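Local coordinates for protein aerobactin synthase IucA (Klebsiella pneumoniae subsp. pneumoniae, PDB 5JM8) that probably joins a hydroxylysine-derived hydroxamate to citrate in an ATP-dependent step of aerobactin siderophore synthesis, as an NRPS-independent siderophore (NIS) synthetase, at residues Thr262-Ser265 with Arg266-Tyr269; His117-Gln120 with Ala121-Arg125; Thr203-Ala206 with Ala207-Pro211. All blocks are in the same frame, centred on the assembly; numbering follows the deposited sequence.

Contact 1: residues Thr262-Ser265 with Arg266-Tyr269. With ATP (adenosine-5'-triphosphate), chain I.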
ATOM      1  N   THR A 262      20.851 -11.219  -4.251  1.00 19.89           N
ATOM      2  CA  THR A 262      20.074 -12.390  -3.863  1.00 14.86           C
ATOM      3  C   THR A 262      20.992 -13.490  -3.340  1.00 14.04           C
ATOM      4  O   THR A 262      22.189 -13.267  -3.154  1.00 14.39           O
ATOM      5  CB  THR A 262      19.241 -12.928  -5.043  1.00 16.45           C
ATOM      6  OG1 THR A 262      20.111 -13.441  -6.060  1.00 14.37           O
ATOM      7  CG2 THR A 262      18.375 -11.822  -5.626  1.00 13.69           C
ATOM      8  N   THR A 263      20.426 -14.669  -3.100  1.00 13.87           N
ATOM      9  CA  THR A 263      21.174 -15.807  -2.569  1.00 14.11           C
ATOM     10  C   THR A 263      22.475 -16.080  -3.331  1.00 16.94           C
ATOM     11  O   THR A 263      23.452 -16.555  -2.750  1.00 15.00           O
ATOM     12  CB  THR A 263      20.321 -17.094  -2.593  1.00 13.96           C
ATOM     13  OG1 THR A 263      19.564 -17.149  -3.808  1.00 13.96           O
ATOM     14  CG2 THR A 263      19.369 -17.133  -1.406  1.00 13.48           C
ATOM     15  N   SER A 264      22.483 -15.770  -4.625  1.00 17.02           N
ATOM     16  CA  SER A 264      23.630 -16.054  -5.484  1.00 19.37           C
ATOM     17  C   SER A 264      24.582 -14.867  -5.593  1.00 23.25           C
ATOM     18  O   SER A 264      25.585 -14.934  -6.306  1.00 29.28           O
ATOM     19  CB  SER A 264      23.156 -16.454  -6.879  1.00 15.86           C
ATOM     20  OG  SER A 264      22.277 -15.480  -7.411  1.00 16.32           O
ATOM     21  N   SER A 265      24.247 -13.781  -4.899  1.00 20.52           N
ATOM     22  CA  SER A 265      25.071 -12.570  -4.843  1.00 19.86           C
ATOM     23  C   SER A 265      25.189 -11.846  -6.188  1.00 16.15           C
ATOM     24  O   SER A 265      24.953 -10.640  -6.262  1.00 16.57           O
ATOM     25  CB  SER A 265      26.474 -12.893  -4.317  1.00 16.21           C
ATOM     26  OG  SER A 265      26.421 -13.429  -3.006  1.00 15.94           O
ATOM     27  N   ARG A 266      25.558 -12.563  -7.246  1.00 16.83           N
ATOM     28  CA  ARG A 266      25.764 -11.926  -8.546  1.00 19.38           C
ATOM     29  C   ARG A 266      24.449 -11.569  -9.219  1.00 17.87           C
ATOM     30  O   ARG A 266      24.431 -10.789 -10.171  1.00 18.86           O
ATOM     31  CB  ARG A 266      26.590 -12.823  -9.471  1.00 24.01           C
ATOM     32  CG  ARG A 266      25.976 -14.177  -9.806  1.00 17.72           C
ATOM     33  CD  ARG A 266      26.739 -14.799 -10.968  1.00 22.32           C
ATOM     34  NE  ARG A 266      26.468 -16.221 -11.160  1.00 20.72           N
ATOM     35  CZ  ARG A 266      27.058 -16.965 -12.091  1.00 23.83           C
ATOM     36  NH1 ARG A 266      26.761 -18.252 -12.205  1.00 29.95           N
ATOM     37  NH2 ARG A 266      27.949 -16.425 -12.912  1.00 23.50           N
ATOM     38  N   SER A 267      23.356 -12.141  -8.726  1.00 16.22           N
ATOM     39  CA  SER A 267      22.033 -11.816  -9.237  1.00 15.92           C
ATOM     40  C   SER A 267      21.361 -10.807  -8.322  1.00 21.80           C
ATOM     41  O   SER A 267      21.229 -11.038  -7.119  1.00 22.38           O
ATOM     42  CB  SER A 267      21.179 -13.073  -9.370  1.00 15.71           C
ATOM     43  OG  SER A 267      21.721 -13.944 -10.348  1.00 19.26           O
ATOM     44  N   LEU A 268      20.949  -9.687  -8.907  1.00 19.68           N
ATOM     45  CA  LEU A 268      20.336  -8.594  -8.160  1.00 16.79           C
ATOM     46  C   LEU A 268      18.833  -8.506  -8.414  1.00 17.17           C
ATOM     47  O   LEU A 268      18.350  -8.897  -9.475  1.00 14.85           O
ATOM     48  CB  LEU A 268      20.999  -7.267  -8.530  1.00 17.27           C
ATOM     49  CG  LEU A 268      22.351  -6.940  -7.887  1.00 21.38           C
ATOM     50  CD1 LEU A 268      23.353  -8.065  -8.063  1.00 22.73           C
ATOM     51  CD2 LEU A 268      22.900  -5.640  -8.460  1.00 22.95           C
ATOM     52  N   TYR A 269      18.108  -7.978  -7.432  1.00 17.50           N
ATOM     53  CA  TYR A 269      16.661  -7.816  -7.524  1.00 14.72           C
ATOM     54  C   TYR A 269      16.239  -6.379  -7.218  1.00 16.54           C
ATOM     55  O   TYR A 269      16.718  -5.769  -6.263  1.00 16.29           O
ATOM     56  CB  TYR A 269      15.963  -8.790  -6.570  1.00 14.08           C
ATOM     57  CG  TYR A 269      14.489  -8.519  -6.352  1.00 15.37           C
ATOM     58  CD1 TYR A 269      13.562  -8.736  -7.362  1.00 13.73           C
ATOM     59  CD2 TYR A 269      14.025  -8.062  -5.124  1.00 16.88           C
ATOM     60  CE1 TYR A 269      12.213  -8.496  -7.159  1.00 13.41           C
ATOM     61  CE2 TYR A 269      12.680  -7.820  -4.911  1.00 16.93           C
ATOM     62  CZ  TYR A 269      11.778  -8.038  -5.929  1.00 16.40           C
ATOM     63  OH  TYR A 269      10.440  -7.795  -5.710  1.00 19.97           O
TER
HETATM   64  PG  ATP I 600      21.363 -17.452 -10.105  1.00 22.37           P
HETATM   65  O1G ATP I 600      21.270 -15.980  -9.795  1.00 24.72           O
HETATM   66  O2G ATP I 600      20.257 -18.271  -9.485  1.00 20.96           O
HETATM   67  O3G ATP I 600      21.585 -17.758 -11.566  1.00 21.42           O
HETATM   68  PB  ATP I 600      23.875 -18.895  -9.854  1.00 20.20           P
HETATM   69  O1B ATP I 600      25.162 -18.419  -9.227  1.00 18.42           O
HETATM   70  O2B ATP I 600      23.789 -19.046 -11.356  1.00 21.30           O
HETATM   71  O3B ATP I 600      22.677 -17.955  -9.302  1.00 19.89           O
HETATM   72  PA  ATP I 600      24.429 -21.565  -8.977  1.00 20.96           P
HETATM   73  O1A ATP I 600      25.501 -21.508 -10.035  1.00 22.14           O
HETATM   74  O2A ATP I 600      23.545 -22.784  -8.871  1.00 22.54           O
HETATM   75  O3A ATP I 600      23.459 -20.292  -9.161  1.00 17.12           O
HETATM   76  O5' ATP I 600      25.066 -21.313  -7.523  1.00 17.54           O
HETATM   77  C5' ATP I 600      24.187 -21.308  -6.404  1.00 18.23           C
HETATM   78  C4' ATP I 600      24.675 -20.378  -5.303  1.00 21.42           C
HETATM   79  O4' ATP I 600      23.771 -20.482  -4.201  1.00 23.54           O
HETATM   80  C3' ATP I 600      26.064 -20.729  -4.790  1.00 25.86           C
HETATM   81  O3' ATP I 600      26.881 -19.552  -4.771  1.00 28.86           O
HETATM   82  C2' ATP I 600      25.857 -21.277  -3.390  1.00 25.50           C
HETATM   83  O2' ATP I 600      26.827 -20.775  -2.472  1.00 27.40           O
HETATM   84  C1' ATP I 600      24.465 -20.811  -2.996  1.00 23.79           C
HETATM   85  N9  ATP I 600      23.716 -21.863  -2.274  1.00 22.48           N
HETATM   86  C8  ATP I 600      23.233 -21.722  -1.028  1.00 23.20           C
HETATM   87  N7  ATP I 600      22.594 -22.850  -0.630  1.00 20.97           N
HETATM   88  C5  ATP I 600      22.666 -23.733  -1.641  1.00 18.75           C
HETATM   89  C6  ATP I 600      22.192 -25.112  -1.876  1.00 17.52           C
HETATM   90  N6  ATP I 600      21.503 -25.756  -0.905  1.00 14.71           N
HETATM   91  N1  ATP I 600      22.475 -25.680  -3.071  1.00 19.07           N
HETATM   92  C2  ATP I 600      23.162 -25.029  -4.029  1.00 18.80           C
HETATM   93  N3  ATP I 600      23.619 -23.772  -3.875  1.00 17.66           N
HETATM   94  C4  ATP I 600      23.409 -23.081  -2.726  1.00 19.00           C
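Thr262 opens the loop by meeting the backbone of Ser267. Its N donates to Ser267 O at 2.9 Å, and the oxygen is approached nearly end-on, with a C=O...N angle of 173°. The side chain of Thr262 leans on the same carbonyl. OG1 stands between its own backbone N and carbonyl carbon (chi1 67°), which brings it to 2.9 Å from Ser267 O. Its methyl CG2 also lies by Ser267 O and reaches on to Tyr269 CB, and the side chains of Thr262 and Tyr269 cross at about a right angle. The backbone then makes a type I beta turn from Thr262 to Ser265, closed by Ser265 N on Thr262 O at 2.7 Å. At the turn, Thr263 points away and takes its partners elsewhere, Glu142 and Gln429. Ser264 faces the triphosphate of ATP. Its OG donates to ATP O1G at 2.6 Å, although the position of that oxygen is less certain. Ser264 O also accepts from Arg266 N, which lies above the carbonyl plane. Ser265 O touches Leu268 CD1 at 3.5 Å.

Arg266 carries the charge of the contact. Its chain runs extended from CG to NE and sets the guanidinium edge against the beta phosphate, with PB in its plane. NE donates to ATP O1B at 3.2 Å and NH1 to ATP O2B at 3.2 Å. The positive group probably offsets phosphate charge. Ser264, Arg266 and Ser267 line the ATP pocket, but the very close approach of Ser267 OG to ATP O1G is doubtful. Lys278, Arg349 and Asn489 also hold ATP. The buried loop joins strands 258-261 and 267-269, an antiparallel hairpin. Strand 275-284 pairs with 267-269 on its other edge, and Leu268 packs on Phe177 and Leu179 of strand 177-185.

Contact 2: residues His117-Gln120 with Ala121-Arg125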
ATOM      1  N   HIS A 117      32.807 -15.546   9.050  1.00 29.25           N
ATOM      2  CA  HIS A 117      31.927 -14.633   8.330  1.00 28.30           C
ATOM      3  C   HIS A 117      30.471 -14.893   8.690  1.00 27.64           C
ATOM      4  O   HIS A 117      29.676 -13.962   8.817  1.00 29.39           O
ATOM      5  CB  HIS A 117      32.125 -14.780   6.822  1.00 26.79           C
ATOM      6  CG  HIS A 117      33.512 -14.454   6.364  1.00 25.04           C
ATOM      7  ND1 HIS A 117      34.036 -14.930   5.180  1.00 23.55           N
ATOM      8  CD2 HIS A 117      34.487 -13.709   6.935  1.00 23.46           C
ATOM      9  CE1 HIS A 117      35.271 -14.485   5.039  1.00 21.94           C
ATOM     10  NE2 HIS A 117      35.570 -13.743   6.090  1.00 21.18           N
ATOM     11  N   THR A 118      30.131 -16.168   8.844  1.00 25.51           N
ATOM     12  CA  THR A 118      28.782 -16.567   9.221  1.00 20.93           C
ATOM     13  C   THR A 118      28.428 -16.030  10.602  1.00 21.89           C
ATOM     14  O   THR A 118      27.334 -15.510  10.810  1.00 18.77           O
ATOM     15  CB  THR A 118      28.625 -18.098   9.221  1.00 18.07           C
ATOM     16  OG1 THR A 118      28.868 -18.607   7.906  1.00 18.11           O
ATOM     17  CG2 THR A 118      27.223 -18.502   9.664  1.00 17.61           C
ATOM     18  N   GLN A 119      29.357 -16.161  11.543  1.00 24.18           N
ATOM     19  CA  GLN A 119      29.123 -15.702  12.907  1.00 27.41           C
ATOM     20  C   GLN A 119      28.894 -14.197  12.922  1.00 25.71           C
ATOM     21  O   GLN A 119      28.038 -13.703  13.651  1.00 28.02           O
ATOM     22  CB  GLN A 119      30.301 -16.072  13.814  1.00 32.21           C
ATOM     23  CG  GLN A 119      30.109 -15.690  15.280  1.00 33.64           C
ATOM     24  CD  GLN A 119      28.984 -16.462  15.945  1.00 32.55           C
ATOM     25  OE1 GLN A 119      28.999 -17.693  15.987  1.00 35.60           O
ATOM     26  NE2 GLN A 119      27.999 -15.741  16.465  1.00 28.41           N
ATOM     27  N   GLN A 120      29.661 -13.478  12.107  1.00 23.45           N
ATOM     28  CA  GLN A 120      29.497 -12.035  11.974  1.00 20.15           C
ATOM     29  C   GLN A 120      28.080 -11.707  11.533  1.00 18.37           C
ATOM     30  O   GLN A 120      27.398 -10.890  12.152  1.00 20.11           O
ATOM     31  CB  GLN A 120      30.499 -11.457  10.970  1.00 23.48           C
ATOM     32  CG  GLN A 120      31.943 -11.440  11.448  1.00 31.85           C
ATOM     33  CD  GLN A 120      32.905 -10.944  10.381  1.00 42.01           C
ATOM     34  OE1 GLN A 120      32.593 -10.963   9.189  1.00 49.36           O
ATOM     35  NE2 GLN A 120      34.081 -10.495  10.806  1.00 42.05           N
ATOM     36  N   ALA A 121      27.644 -12.360  10.461  1.00 17.15           N
ATOM     37  CA  ALA A 121      26.321 -12.128   9.901  1.00 20.56           C
ATOM     38  C   ALA A 121      25.233 -12.419  10.927  1.00 22.66           C
ATOM     39  O   ALA A 121      24.272 -11.662  11.054  1.00 21.24           O
ATOM     40  CB  ALA A 121      26.120 -12.978   8.661  1.00 16.33           C
ATOM     41  N   ILE A 122      25.395 -13.516  11.660  1.00 24.52           N
ATOM     42  CA  ILE A 122      24.427 -13.909  12.679  1.00 27.66           C
ATOM     43  C   ILE A 122      24.323 -12.848  13.771  1.00 30.50           C
ATOM     44  O   ILE A 122      23.236 -12.583  14.285  1.00 35.15           O
ATOM     45  CB  ILE A 122      24.800 -15.274  13.308  1.00 26.38           C
ATOM     46  CG1 ILE A 122      24.594 -16.390  12.279  1.00 20.45           C
ATOM     47  CG2 ILE A 122      23.957 -15.549  14.558  1.00 26.52           C
ATOM     48  CD1 ILE A 122      25.159 -17.737  12.681  1.00 15.95           C
ATOM     49  N   ASP A 123      25.456 -12.248  14.125  1.00 26.38           N
ATOM     50  CA  ASP A 123      25.486 -11.199  15.139  1.00 24.92           C
ATOM     51  C   ASP A 123      24.986  -9.867  14.586  1.00 22.70           C
ATOM     52  O   ASP A 123      24.618  -8.972  15.346  1.00 25.51           O
ATOM     53  CB  ASP A 123      26.903 -11.024  15.691  1.00 27.04           C
ATOM     54  CG  ASP A 123      27.359 -12.208  16.530  1.00 30.68           C
ATOM     55  OD1 ASP A 123      26.501 -12.891  17.130  1.00 32.68           O
ATOM     56  OD2 ASP A 123      28.583 -12.451  16.594  1.00 32.29           O
ATOM     57  N   ALA A 124      24.980  -9.740  13.262  1.00 22.28           N
ATOM     58  CA  ALA A 124      24.545  -8.509  12.608  1.00 20.90           C
ATOM     59  C   ALA A 124      23.048  -8.511  12.301  1.00 23.77           C
ATOM     60  O   ALA A 124      22.430  -7.450  12.204  1.00 33.41           O
ATOM     61  CB  ALA A 124      25.336  -8.296  11.326  1.00 15.53           C
ATOM     62  N   ARG A 125      22.474  -9.701  12.139  1.00 20.96           N
ATOM     63  CA  ARG A 125      21.081  -9.838  11.717  1.00 16.86           C
ATOM     64  C   ARG A 125      20.147 -10.156  12.883  1.00 17.45           C
ATOM     65  O   ARG A 125      19.681 -11.286  13.027  1.00 17.56           O
ATOM     66  CB  ARG A 125      20.959 -10.931  10.652  1.00 16.05           C
ATOM     67  CG  ARG A 125      21.673 -10.613   9.339  1.00 16.50           C
ATOM     68  CD  ARG A 125      21.024  -9.450   8.595  1.00 15.81           C
ATOM     69  NE  ARG A 125      19.616  -9.707   8.309  1.00 15.36           N
ATOM     70  CZ  ARG A 125      19.172 -10.389   7.257  1.00 15.56           C
ATOM     71  NH1 ARG A 125      20.021 -10.895   6.372  1.00 16.52           N
ATOM     72  NH2 ARG A 125      17.871 -10.568   7.092  1.00 14.73           N
TER
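Gln119 NE2 is held, though weakly, by both carboxylate oxygens of Asp123 one helical turn on, OD1 at 3.3 Å and OD2 at 3.3 Å. The bond to OD2 is the straighter, at 166°. The side chains cross obliquely, with amide and carboxylate planes 41° apart. Gln119 gets there by setting CG anti to its backbone N (chi1 -177°) and then bending at chi2, which folds the amide along the helix toward the next turn. The backbones of the same two residues also join, since Asp123 N donates to Gln119 O at 3.0 Å.

Thr118 and Ile122 make a second, apolar i to i+4 contact. Thr118 CG2 meets Ile122 CD1 at 3.7 Å, while Thr118 OG1 bonds back to Ser114 O. Ile122 CG1 also lies against Thr118 O, the acceptor of Ile122 N at 2.9 Å. Ala121 N bonds to His117 O at 3.1 Å in the same i to i+4 pattern. The bond from Ala124 N to Gln120 O is weak, and Arg125 is the first residue to leave helical angles.

The segment is the C-terminal end of helix 101-124. Gln119, Gln120 and Asp123 lie on its exposed side. Thr118 faces the loop at Lys156, and Ile122 touches Pro372. Ala124 packs on Phe173 and on His126 of a second subunit. Beyond the helix, Arg125 forms a salt bridge with Asp127.

Contact 3: residues Thr203-Ala206 with Ala207-Pro211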
ATOM      1  N   THR A 203      17.477   0.729 -23.083  1.00 27.03           N
ATOM      2  CA  THR A 203      16.697   1.955 -22.989  1.00 26.52           C
ATOM      3  C   THR A 203      15.613   1.799 -21.930  1.00 26.01           C
ATOM      4  O   THR A 203      15.475   2.642 -21.043  1.00 29.91           O
ATOM      5  CB  THR A 203      16.043   2.324 -24.336  1.00 26.38           C
ATOM      6  OG1 THR A 203      17.059   2.583 -25.312  1.00 28.85           O
ATOM      7  CG2 THR A 203      15.173   3.557 -24.189  1.00 23.53           C
ATOM      8  N   ARG A 204      14.846   0.718 -22.030  1.00 26.49           N
ATOM      9  CA  ARG A 204      13.791   0.432 -21.063  1.00 24.48           C
ATOM     10  C   ARG A 204      14.373   0.243 -19.671  1.00 28.07           C
ATOM     11  O   ARG A 204      13.890   0.828 -18.702  1.00 33.86           O
ATOM     12  CB  ARG A 204      13.006  -0.821 -21.460  1.00 23.09           C
ATOM     13  CG  ARG A 204      11.732  -1.030 -20.648  1.00 22.63           C
ATOM     14  CD  ARG A 204      11.072  -2.366 -20.955  1.00 23.13           C
ATOM     15  NE  ARG A 204      11.799  -3.493 -20.378  1.00 21.18           N
ATOM     16  CZ  ARG A 204      11.486  -4.768 -20.586  1.00 20.64           C
ATOM     17  NH1 ARG A 204      12.200  -5.730 -20.017  1.00 19.85           N
ATOM     18  NH2 ARG A 204      10.459  -5.083 -21.361  1.00 20.38           N
ATOM     19  N   PHE A 205      15.415  -0.577 -19.584  1.00 25.77           N
ATOM     20  CA  PHE A 205      16.040  -0.903 -18.308  1.00 23.86           C
ATOM     21  C   PHE A 205      16.591   0.349 -17.635  1.00 23.43           C
ATOM     22  O   PHE A 205      16.381   0.567 -16.444  1.00 24.33           O
ATOM     23  CB  PHE A 205      17.157  -1.932 -18.510  1.00 23.75           C
ATOM     24  CG  PHE A 205      17.785  -2.411 -17.229  1.00 23.02           C
ATOM     25  CD1 PHE A 205      17.250  -3.488 -16.542  1.00 22.26           C
ATOM     26  CD2 PHE A 205      18.909  -1.789 -16.716  1.00 22.84           C
ATOM     27  CE1 PHE A 205      17.824  -3.933 -15.367  1.00 22.58           C
ATOM     28  CE2 PHE A 205      19.488  -2.229 -15.541  1.00 23.82           C
ATOM     29  CZ  PHE A 205      18.944  -3.302 -14.865  1.00 23.77           C
ATOM     30  N   ALA A 206      17.287   1.175 -18.408  1.00 22.93           N
ATOM     31  CA  ALA A 206      17.858   2.409 -17.885  1.00 22.71           C
ATOM     32  C   ALA A 206      16.765   3.393 -17.492  1.00 22.46           C
ATOM     33  O   ALA A 206      16.913   4.152 -16.535  1.00 21.66           O
ATOM     34  CB  ALA A 206      18.783   3.034 -18.908  1.00 24.66           C
ATOM     35  N   ALA A 207      15.664   3.371 -18.236  1.00 22.15           N
ATOM     36  CA  ALA A 207      14.567   4.302 -18.010  1.00 22.12           C
ATOM     37  C   ALA A 207      13.827   4.007 -16.710  1.00 21.88           C
ATOM     38  O   ALA A 207      13.462   4.925 -15.980  1.00 20.16           O
ATOM     39  CB  ALA A 207      13.601   4.260 -19.178  1.00 23.35           C
ATOM     40  N   GLU A 208      13.609   2.729 -16.423  1.00 19.23           N
ATOM     41  CA  GLU A 208      12.822   2.346 -15.258  1.00 21.85           C
ATOM     42  C   GLU A 208      13.685   2.104 -14.019  1.00 25.83           C
ATOM     43  O   GLU A 208      13.158   1.776 -12.955  1.00 31.00           O
ATOM     44  CB  GLU A 208      11.988   1.097 -15.571  1.00 22.81           C
ATOM     45  CG  GLU A 208      12.783  -0.179 -15.771  1.00 26.40           C
ATOM     46  CD  GLU A 208      11.908  -1.347 -16.195  1.00 31.69           C
ATOM     47  OE1 GLU A 208      10.713  -1.121 -16.479  1.00 32.13           O
ATOM     48  OE2 GLU A 208      12.414  -2.491 -16.234  1.00 35.77           O
ATOM     49  N   ASN A 209      15.000   2.275 -14.151  1.00 27.03           N
ATOM     50  CA  ASN A 209      15.919   2.073 -13.029  1.00 24.01           C
ATOM     51  C   ASN A 209      16.746   3.306 -12.685  1.00 28.18           C
ATOM     52  O   ASN A 209      17.007   3.572 -11.511  1.00 33.37           O
ATOM     53  CB  ASN A 209      16.858   0.906 -13.318  1.00 18.53           C
ATOM     54  CG  ASN A 209      16.162  -0.432 -13.218  1.00 18.03           C
ATOM     55  OD1 ASN A 209      15.767  -0.855 -12.131  1.00 19.30           O
ATOM     56  ND2 ASN A 209      16.006  -1.109 -14.349  1.00 18.97           N
ATOM     57  N   ALA A 210      17.167   4.045 -13.706  1.00 22.02           N
ATOM     58  CA  ALA A 210      17.919   5.278 -13.501  1.00 23.38           C
ATOM     59  C   ALA A 210      17.512   6.327 -14.531  1.00 25.59           C
ATOM     60  O   ALA A 210      18.307   6.693 -15.397  1.00 26.90           O
ATOM     61  CB  ALA A 210      19.404   5.008 -13.581  1.00 22.53           C
ATOM     62  N   PRO A 211      16.267   6.815 -14.435  1.00 27.50           N
ATOM     63  CA  PRO A 211      15.714   7.772 -15.400  1.00 25.84           C
ATOM     64  C   PRO A 211      16.560   9.032 -15.544  1.00 22.35           C
ATOM     65  O   PRO A 211      16.629   9.606 -16.630  1.00 21.28           O
ATOM     66  CB  PRO A 211      14.343   8.130 -14.816  1.00 19.32           C
ATOM     67  CG  PRO A 211      14.063   7.138 -13.768  1.00 25.39           C
ATOM     68  CD  PRO A 211      15.350   6.557 -13.312  1.00 26.37           C
TER
HETATM   69  O   HOH W   1      13.980  -3.638 -18.647  1.00 22.91           O
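Asn209 points ND2 at one face of the Phe205 ring. ND2 sits 3.4 Å above the ring plane, over its centre. The amide and ring planes are 44° apart, and the side chains slant across one another. The same ND2 donates to Phe205 O at 2.7 Å, so one amide nitrogen meets both the carbonyl and the ring of a single residue. Phe205 CG is anti to its backbone N (chi1 -175°), which puts the ring beneath that nitrogen.

Arg204 and Glu208 face each other less directly. NE of Arg204 is 4.3 Å from OE2 of Glu208, beyond a salt bridge, and the oxygen lies well out of the guanidinium plane. A water at the edge of the guanidinium bridges them, accepting from Arg204 NE at 2.8 Å and donating to Glu208 OE2 at 3.1 Å. Both charges have other partners: Arg204 NH1 pairs with Asp275, and Glu208 OE2 accepts from Arg274 N.

Ala207 packs on Ala207 of a third subunit. The chemistry implies that the Asn209 amide satisfies Phe205 O while meeting its ring, and that opposite charges are joined through water rather than by a direct salt bridge.

How the contacts relate
All three contacts are local, but they differ in burial and chemistry. Contact 1 is wholly buried, and its centre lies about 10 Å from the chain centre, the nearest of the three. It is a hairpin loop that binds phosphate through arginine and, less surely placed, serine. Contacts 2 and 3 lie in helices, with centres about 35 Å apart, and neither touches ATP. Contact 2 is the most exposed, and its side-chain bonds are weak. Contact 3 is largely buried and relies on an amide-ring contact and a water bridge. Contacts 1 and 3 share neighbours: strands 177-185 and 275-284 pack against both. Contacts 2 and 3 each reach another subunit, while contact 1 meets none.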